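Local coordinates for protein AimR transcriptional regulator (Bacillus phage phi3T, PDB 5ZVV) that activates transcription of the phage aimX locus as a dimer, apparently favouring lysis until binding of the arbitrium peptide turns it into an inactive monomer, at residues E324-Y332 against D343-S354. Sequence-based numbering, arbitrary orientation.
Sequences ENELGFYYY and DYYKSIRYFKKS
Gly328 packs its CA over the face of the Phe351 ring where helices 324-338 and 341-353 form an antiparallel helical hairpin in the all-helical AimR domain, a member of the TPR clan. The short segments cross at -162° with axes 7.4 Å apart, and glycine suits this spacing: having no side chain, it lets the Phe351 ring lie directly against the helix backbone. Gly328 CA sits over that ring's centre, 4.0 Å from the centroid. The rim of Phe351 points on into the face of Phe329, a T-shaped pair with planes at 83°, and Phe359 also meets Phe329.

Beyond the glycine, Tyr331 and Tyr350 act as reciprocal knobs. Tyr331 enters the hole formed by Asp343, Lys346, Ser347 and Tyr350; Tyr350 enters that of Glu324, Leu327, Gly328 and Tyr331. Their rings are nearly parallel but slid so far that they barely overlap. Leu327 CB lies over a face of Tyr350, 3.8 Å from the centroid. Lys346 CB covers one face of Tyr331, opposite Tyr330, and the lysine's bent chain follows the ring, carrying NZ to Thr342.

At the end of helix 341-353, Glu324 and Lys353 cross roughly at right angles, joined through a water between OE1 and NZ. Nearby, Asn325 ND2 donates an almost straight bond to Ser354 OG (3.1 Å), in the plane of the asparagine amide, and is also hydrogen-bonded to the Asp356 carboxylate. Ser347 is small enough for close backbone approach; with OG anti to its own N (chi1 166°), its hydroxyl donates to Gly328 O at 2.8 Å, from the carbonyl face opposite Tyr332 N.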
ATOM      1  N   GLU A 324       5.778  13.196  -8.935  1.00 28.12           N
ATOM      2  CA  GLU A 324       6.428  12.288  -9.876  1.00 29.02           C
ATOM      3  C   GLU A 324       5.630  12.141 -11.170  1.00 28.57           C
ATOM      4  O   GLU A 324       6.216  12.062 -12.255  1.00 31.41           O
ATOM      5  CB  GLU A 324       6.661  10.934  -9.208  1.00 35.20           C
ATOM      6  CG  GLU A 324       7.517  11.040  -7.951  1.00 32.10           C
ATOM      7  CD  GLU A 324       7.626   9.735  -7.196  1.00 43.69           C
ATOM      8  OE1 GLU A 324       8.725   9.140  -7.184  1.00 43.35           O
ATOM      9  OE2 GLU A 324       6.607   9.301  -6.617  1.00 48.73           O
ATOM     10  N   ASN A 325       4.298  12.108 -11.080  1.00 25.30           N
ATOM     11  CA  ASN A 325       3.468  12.048 -12.284  1.00 26.88           C
ATOM     12  C   ASN A 325       3.647  13.310 -13.127  1.00 25.35           C
ATOM     13  O   ASN A 325       3.913  13.244 -14.342  1.00 27.52           O
ATOM     14  CB  ASN A 325       2.005  11.855 -11.874  1.00 30.23           C
ATOM     15  CG  ASN A 325       1.124  11.394 -13.018  1.00 29.11           C
ATOM     16  OD1 ASN A 325       0.357  12.177 -13.577  1.00 24.45           O
ATOM     17  ND2 ASN A 325       1.221  10.115 -13.366  1.00 26.52           N
ATOM     18  N   GLU A 326       3.519  14.476 -12.484  1.00 29.99           N
ATOM     19  CA  GLU A 326       3.818  15.740 -13.144  1.00 24.84           C
ATOM     20  C   GLU A 326       5.217  15.742 -13.736  1.00 24.92           C
ATOM     21  O   GLU A 326       5.449  16.370 -14.772  1.00 23.66           O
ATOM     22  CB  GLU A 326       3.664  16.901 -12.158  1.00 29.05           C
ATOM     23  CG  GLU A 326       2.224  17.217 -11.783  1.00 31.25           C
ATOM     24  CD  GLU A 326       2.118  18.119 -10.569  1.00 32.33           C
ATOM     25  OE1 GLU A 326       3.113  18.232  -9.822  1.00 33.04           O
ATOM     26  OE2 GLU A 326       1.041  18.717 -10.360  1.00 33.25           O
ATOM     27  N   LEU A 327       6.164  15.049 -13.098  1.00 27.57           N
ATOM     28  CA  LEU A 327       7.507  14.968 -13.660  1.00 25.97           C
ATOM     29  C   LEU A 327       7.549  14.065 -14.884  1.00 20.70           C
ATOM     30  O   LEU A 327       8.360  14.292 -15.789  1.00 23.68           O
ATOM     31  CB  LEU A 327       8.494  14.489 -12.599  1.00 29.13           C
ATOM     32  CG  LEU A 327       8.936  15.579 -11.624  1.00 27.06           C
ATOM     33  CD1 LEU A 327       9.887  15.020 -10.578  1.00 29.53           C
ATOM     34  CD2 LEU A 327       9.577  16.734 -12.382  1.00 23.38           C
ATOM     35  N   GLY A 328       6.692  13.044 -14.933  1.00 26.94           N
ATOM     36  CA  GLY A 328       6.578  12.252 -16.146  1.00 25.92           C
ATOM     37  C   GLY A 328       6.130  13.090 -17.326  1.00 21.27           C
ATOM     38  O   GLY A 328       6.746  13.063 -18.401  1.00 21.16           O
ATOM     39  N   PHE A 329       5.062  13.872 -17.136  1.00 23.16           N
ATOM     40  CA  PHE A 329       4.665  14.807 -18.189  1.00 27.70           C
ATOM     41  C   PHE A 329       5.779  15.806 -18.494  1.00 21.91           C
ATOM     42  O   PHE A 329       6.077  16.081 -19.665  1.00 24.56           O
ATOM     43  CB  PHE A 329       3.383  15.539 -17.796  1.00 21.11           C
ATOM     44  CG  PHE A 329       2.164  14.668 -17.804  1.00 24.26           C
ATOM     45  CD1 PHE A 329       1.528  14.360 -18.995  1.00 25.43           C
ATOM     46  CD2 PHE A 329       1.654  14.156 -16.623  1.00 24.89           C
ATOM     47  CE1 PHE A 329       0.406  13.557 -19.008  1.00 24.99           C
ATOM     48  CE2 PHE A 329       0.530  13.348 -16.630  1.00 25.55           C
ATOM     49  CZ  PHE A 329      -0.095  13.049 -17.823  1.00 28.78           C
ATOM     50  N   TYR A 330       6.416  16.338 -17.448  1.00 20.62           N
ATOM     51  CA  TYR A 330       7.436  17.372 -17.606  1.00 22.76           C
ATOM     52  C   TYR A 330       8.572  16.896 -18.502  1.00 25.86           C
ATOM     53  O   TYR A 330       8.939  17.569 -19.474  1.00 25.27           O
ATOM     54  CB  TYR A 330       7.961  17.781 -16.227  1.00 23.16           C
ATOM     55  CG  TYR A 330       9.162  18.705 -16.232  1.00 23.28           C
ATOM     56  CD1 TYR A 330       9.006  20.083 -16.325  1.00 24.94           C
ATOM     57  CD2 TYR A 330      10.450  18.199 -16.114  1.00 25.07           C
ATOM     58  CE1 TYR A 330      10.102  20.927 -16.319  1.00 23.70           C
ATOM     59  CE2 TYR A 330      11.551  19.035 -16.109  1.00 28.74           C
ATOM     60  CZ  TYR A 330      11.373  20.397 -16.212  1.00 32.62           C
ATOM     61  OH  TYR A 330      12.472  21.228 -16.205  1.00 35.30           O
ATOM     62  N   TYR A 331       9.140  15.729 -18.194  1.00 26.66           N
ATOM     63  CA  TYR A 331      10.205  15.203 -19.034  1.00 30.31           C
ATOM     64  C   TYR A 331       9.694  14.735 -20.390  1.00 28.24           C
ATOM     65  O   TYR A 331      10.482  14.676 -21.342  1.00 28.48           O
ATOM     66  CB  TYR A 331      10.918  14.051 -18.324  1.00 30.00           C
ATOM     67  CG  TYR A 331      11.644  14.462 -17.062  1.00 30.00           C
ATOM     68  CD1 TYR A 331      12.951  14.933 -17.112  1.00 30.00           C
ATOM     69  CD2 TYR A 331      11.022  14.381 -15.825  1.00 30.00           C
ATOM     70  CE1 TYR A 331      13.617  15.310 -15.962  1.00 30.00           C
ATOM     71  CE2 TYR A 331      11.681  14.757 -14.667  1.00 30.00           C
ATOM     72  CZ  TYR A 331      12.977  15.220 -14.743  1.00 30.00           C
ATOM     73  OH  TYR A 331      13.640  15.594 -13.596  1.00 30.00           O
ATOM     74  N   TYR A 332       8.401  14.418 -20.515  1.00 28.66           N
ATOM     75  CA  TYR A 332       7.856  14.167 -21.847  1.00 28.93           C
ATOM     76  C   TYR A 332       7.930  15.422 -22.713  1.00 26.95           C
ATOM     77  O   TYR A 332       8.335  15.363 -23.880  1.00 28.83           O
ATOM     78  CB  TYR A 332       6.417  13.657 -21.756  1.00 27.94           C
ATOM     79  CG  TYR A 332       5.745  13.524 -23.105  1.00 29.02           C
ATOM     80  CD1 TYR A 332       6.180  12.582 -24.030  1.00 29.51           C
ATOM     81  CD2 TYR A 332       4.678  14.341 -23.457  1.00 28.43           C
ATOM     82  CE1 TYR A 332       5.575  12.459 -25.265  1.00 26.47           C
ATOM     83  CE2 TYR A 332       4.064  14.222 -24.693  1.00 25.48           C
ATOM     84  CZ  TYR A 332       4.517  13.281 -25.590  1.00 25.54           C
ATOM     85  OH  TYR A 332       3.910  13.157 -26.819  1.00 27.52           O
ATOM     86  N   ASP A 343      15.359  12.068 -22.104  1.00 34.40           N
ATOM     87  CA  ASP A 343      14.214  12.743 -21.503  1.00 31.07           C
ATOM     88  C   ASP A 343      12.984  11.846 -21.514  1.00 27.56           C
ATOM     89  O   ASP A 343      12.215  11.822 -20.545  1.00 29.34           O
ATOM     90  CB  ASP A 343      13.936  14.055 -22.236  1.00 26.70           C
ATOM     91  CG  ASP A 343      14.992  15.106 -21.968  1.00 32.98           C
ATOM     92  OD1 ASP A 343      15.506  15.148 -20.832  1.00 35.27           O
ATOM     93  OD2 ASP A 343      15.306  15.887 -22.890  1.00 35.35           O
ATOM     94  N   TYR A 344      12.783  11.099 -22.602  1.00 25.91           N
ATOM     95  CA  TYR A 344      11.695  10.128 -22.637  1.00 29.91           C
ATOM     96  C   TYR A 344      11.942   8.978 -21.667  1.00 25.45           C
ATOM     97  O   TYR A 344      10.989   8.447 -21.083  1.00 27.90           O
ATOM     98  CB  TYR A 344      11.507   9.610 -24.062  1.00 26.37           C
ATOM     99  CG  TYR A 344      11.108  10.690 -25.044  1.00 34.03           C
ATOM    100  CD1 TYR A 344      10.007  11.502 -24.803  1.00 32.69           C
ATOM    101  CD2 TYR A 344      11.843  10.911 -26.203  1.00 38.07           C
ATOM    102  CE1 TYR A 344       9.640  12.495 -25.695  1.00 32.86           C
ATOM    103  CE2 TYR A 344      11.484  11.901 -27.101  1.00 33.81           C
ATOM    104  CZ  TYR A 344      10.384  12.692 -26.840  1.00 34.91           C
ATOM    105  OH  TYR A 344      10.019  13.677 -27.732  1.00 29.36           O
ATOM    106  N   TYR A 345      13.206   8.593 -21.470  1.00 31.00           N
ATOM    107  CA  TYR A 345      13.528   7.579 -20.469  1.00 29.49           C
ATOM    108  C   TYR A 345      13.157   8.059 -19.072  1.00 28.21           C
ATOM    109  O   TYR A 345      12.546   7.322 -18.288  1.00 30.35           O
ATOM    110  CB  TYR A 345      15.014   7.223 -20.537  1.00 29.37           C
ATOM    111  CG  TYR A 345      15.474   6.675 -21.874  1.00 34.54           C
ATOM    112  CD1 TYR A 345      14.582   6.057 -22.741  1.00 37.10           C
ATOM    113  CD2 TYR A 345      16.804   6.775 -22.264  1.00 34.06           C
ATOM    114  CE1 TYR A 345      15.000   5.555 -23.961  1.00 36.75           C
ATOM    115  CE2 TYR A 345      17.231   6.279 -23.482  1.00 34.44           C
ATOM    116  CZ  TYR A 345      16.325   5.669 -24.325  1.00 37.04           C
ATOM    117  OH  TYR A 345      16.745   5.173 -25.537  1.00 43.49           O
ATOM    118  N   LYS A 346      13.517   9.304 -18.742  1.00 28.37           N
ATOM    119  CA  LYS A 346      13.184   9.846 -17.428  1.00 25.37           C
ATOM    120  C   LYS A 346      11.677   9.991 -17.258  1.00 29.12           C
ATOM    121  O   LYS A 346      11.138   9.702 -16.182  1.00 29.32           O
ATOM    122  CB  LYS A 346      13.889  11.186 -17.218  1.00 28.83           C
ATOM    123  CG  LYS A 346      15.408  11.080 -17.150  1.00 35.89           C
ATOM    124  CD  LYS A 346      16.038  12.300 -16.491  1.00 39.02           C
ATOM    125  CE  LYS A 346      16.469  13.341 -17.510  1.00 47.55           C
ATOM    126  NZ  LYS A 346      17.604  12.859 -18.343  1.00 52.83           N
ATOM    127  N   SER A 347      10.984  10.437 -18.309  1.00 27.82           N
ATOM    128  CA  SER A 347       9.525  10.473 -18.280  1.00 27.61           C
ATOM    129  C   SER A 347       8.954   9.100 -17.950  1.00 26.97           C
ATOM    130  O   SER A 347       8.053   8.973 -17.109  1.00 27.55           O
ATOM    131  CB  SER A 347       8.990  10.974 -19.623  1.00 28.09           C
ATOM    132  OG  SER A 347       7.600  10.720 -19.744  1.00 31.21           O
ATOM    133  N   ILE A 348       9.479   8.056 -18.597  1.00 28.03           N
ATOM    134  CA  ILE A 348       9.029   6.697 -18.314  1.00 25.92           C
ATOM    135  C   ILE A 348       9.280   6.343 -16.856  1.00 28.01           C
ATOM    136  O   ILE A 348       8.413   5.771 -16.183  1.00 23.04           O
ATOM    137  CB  ILE A 348       9.716   5.696 -19.264  1.00 33.09           C
ATOM    138  CG1 ILE A 348       9.207   5.880 -20.693  1.00 33.36           C
ATOM    139  CG2 ILE A 348       9.483   4.263 -18.796  1.00 27.47           C
ATOM    140  CD1 ILE A 348       9.977   5.088 -21.717  1.00 31.04           C
ATOM    141  N   ARG A 349      10.463   6.686 -16.339  1.00 29.80           N
ATOM    142  CA  ARG A 349      10.788   6.332 -14.960  1.00 29.87           C
ATOM    143  C   ARG A 349       9.855   7.023 -13.974  1.00 29.01           C
ATOM    144  O   ARG A 349       9.487   6.443 -12.944  1.00 30.67           O
ATOM    145  CB  ARG A 349      12.246   6.676 -14.655  1.00 25.53           C
ATOM    146  CG  ARG A 349      13.240   5.778 -15.373  1.00 28.84           C
ATOM    147  CD  ARG A 349      14.681   6.159 -15.066  1.00 32.92           C
ATOM    148  NE  ARG A 349      15.621   5.324 -15.810  1.00 40.24           N
ATOM    149  CZ  ARG A 349      16.081   4.153 -15.382  1.00 37.65           C
ATOM    150  NH1 ARG A 349      15.692   3.673 -14.207  1.00 27.14           N
ATOM    151  NH2 ARG A 349      16.931   3.459 -16.128  1.00 38.69           N
ATOM    152  N   TYR A 350       9.444   8.254 -14.275  1.00 31.89           N
ATOM    153  CA  TYR A 350       8.552   8.949 -13.353  1.00 29.64           C
ATOM    154  C   TYR A 350       7.115   8.452 -13.468  1.00 27.62           C
ATOM    155  O   TYR A 350       6.407   8.368 -12.457  1.00 32.12           O
ATOM    156  CB  TYR A 350       8.637  10.457 -13.577  1.00 34.95           C
ATOM    157  CG  TYR A 350       9.837  11.070 -12.896  1.00 33.37           C
ATOM    158  CD1 TYR A 350       9.897  11.165 -11.511  1.00 33.78           C
ATOM    159  CD2 TYR A 350      10.917  11.543 -13.633  1.00 32.18           C
ATOM    160  CE1 TYR A 350      10.994  11.717 -10.879  1.00 33.63           C
ATOM    161  CE2 TYR A 350      12.018  12.096 -13.009  1.00 29.04           C
ATOM    162  CZ  TYR A 350      12.051  12.183 -11.630  1.00 36.90           C
ATOM    163  OH  TYR A 350      13.145  12.737 -11.000  1.00 35.84           O
ATOM    164  N   PHE A 351       6.664   8.112 -14.677  1.00 24.26           N
ATOM    165  CA  PHE A 351       5.361   7.466 -14.808  1.00 27.14           C
ATOM    166  C   PHE A 351       5.335   6.117 -14.101  1.00 30.14           C
ATOM    167  O   PHE A 351       4.294   5.712 -13.571  1.00 27.14           O
ATOM    168  CB  PHE A 351       4.995   7.303 -16.283  1.00 29.12           C
ATOM    169  CG  PHE A 351       4.416   8.541 -16.901  1.00 24.03           C
ATOM    170  CD1 PHE A 351       3.382   9.217 -16.276  1.00 23.89           C
ATOM    171  CD2 PHE A 351       4.908   9.033 -18.098  1.00 24.17           C
ATOM    172  CE1 PHE A 351       2.846  10.361 -16.838  1.00 25.98           C
ATOM    173  CE2 PHE A 351       4.376  10.176 -18.664  1.00 23.55           C
ATOM    174  CZ  PHE A 351       3.343  10.841 -18.032  1.00 20.21           C
ATOM    175  N   LYS A 352       6.467   5.409 -14.083  1.00 28.67           N
ATOM    176  CA  LYS A 352       6.550   4.159 -13.335  1.00 33.19           C
ATOM    177  C   LYS A 352       6.500   4.413 -11.835  1.00 32.88           C
ATOM    178  O   LYS A 352       5.778   3.726 -11.103  1.00 31.32           O
ATOM    179  CB  LYS A 352       7.829   3.410 -13.704  1.00 31.65           C
ATOM    180  CG  LYS A 352       7.778   2.716 -15.049  1.00 32.20           C
ATOM    181  CD  LYS A 352       6.942   1.452 -14.979  1.00 37.30           C
ATOM    182  CE  LYS A 352       7.156   0.601 -16.215  1.00 34.72           C
ATOM    183  NZ  LYS A 352       6.482  -0.722 -16.117  1.00 37.98           N
ATOM    184  N   LYS A 353       7.266   5.400 -11.359  1.00 30.15           N
ATOM    185  CA  LYS A 353       7.293   5.688  -9.927  1.00 31.22           C
ATOM    186  C   LYS A 353       5.933   6.140  -9.413  1.00 31.02           C
ATOM    187  O   LYS A 353       5.609   5.913  -8.241  1.00 27.34           O
ATOM    188  CB  LYS A 353       8.350   6.747  -9.618  1.00 33.58           C
ATOM    189  CG  LYS A 353       9.780   6.233  -9.632  1.00 34.48           C
ATOM    190  CD  LYS A 353      10.745   7.325  -9.199  1.00 39.72           C
ATOM    191  CE  LYS A 353      12.186   6.845  -9.207  1.00 45.63           C
ATOM    192  NZ  LYS A 353      13.123   7.928  -8.791  1.00 52.25           N
ATOM    193  N   SER A 354       5.130   6.776 -10.261  1.00 32.49           N
ATOM    194  CA  SER A 354       3.793   7.209  -9.880  1.00 33.43           C
ATOM    195  C   SER A 354       2.730   6.167 -10.198  1.00 28.58           C
ATOM    196  O   SER A 354       1.538   6.450 -10.040  1.00 32.11           O
ATOM    197  CB  SER A 354       3.448   8.538 -10.562  1.00 29.82           C
ATOM    198  OG  SER A 354       3.472   8.419 -11.973  1.00 33.50           O
TER
HETATM  199  O   HOH W   1      11.401  10.005  -7.220  1.00 37.89           O
HETATM  200  O   HOH W   2       7.016   5.975  -5.836  1.00 41.73           O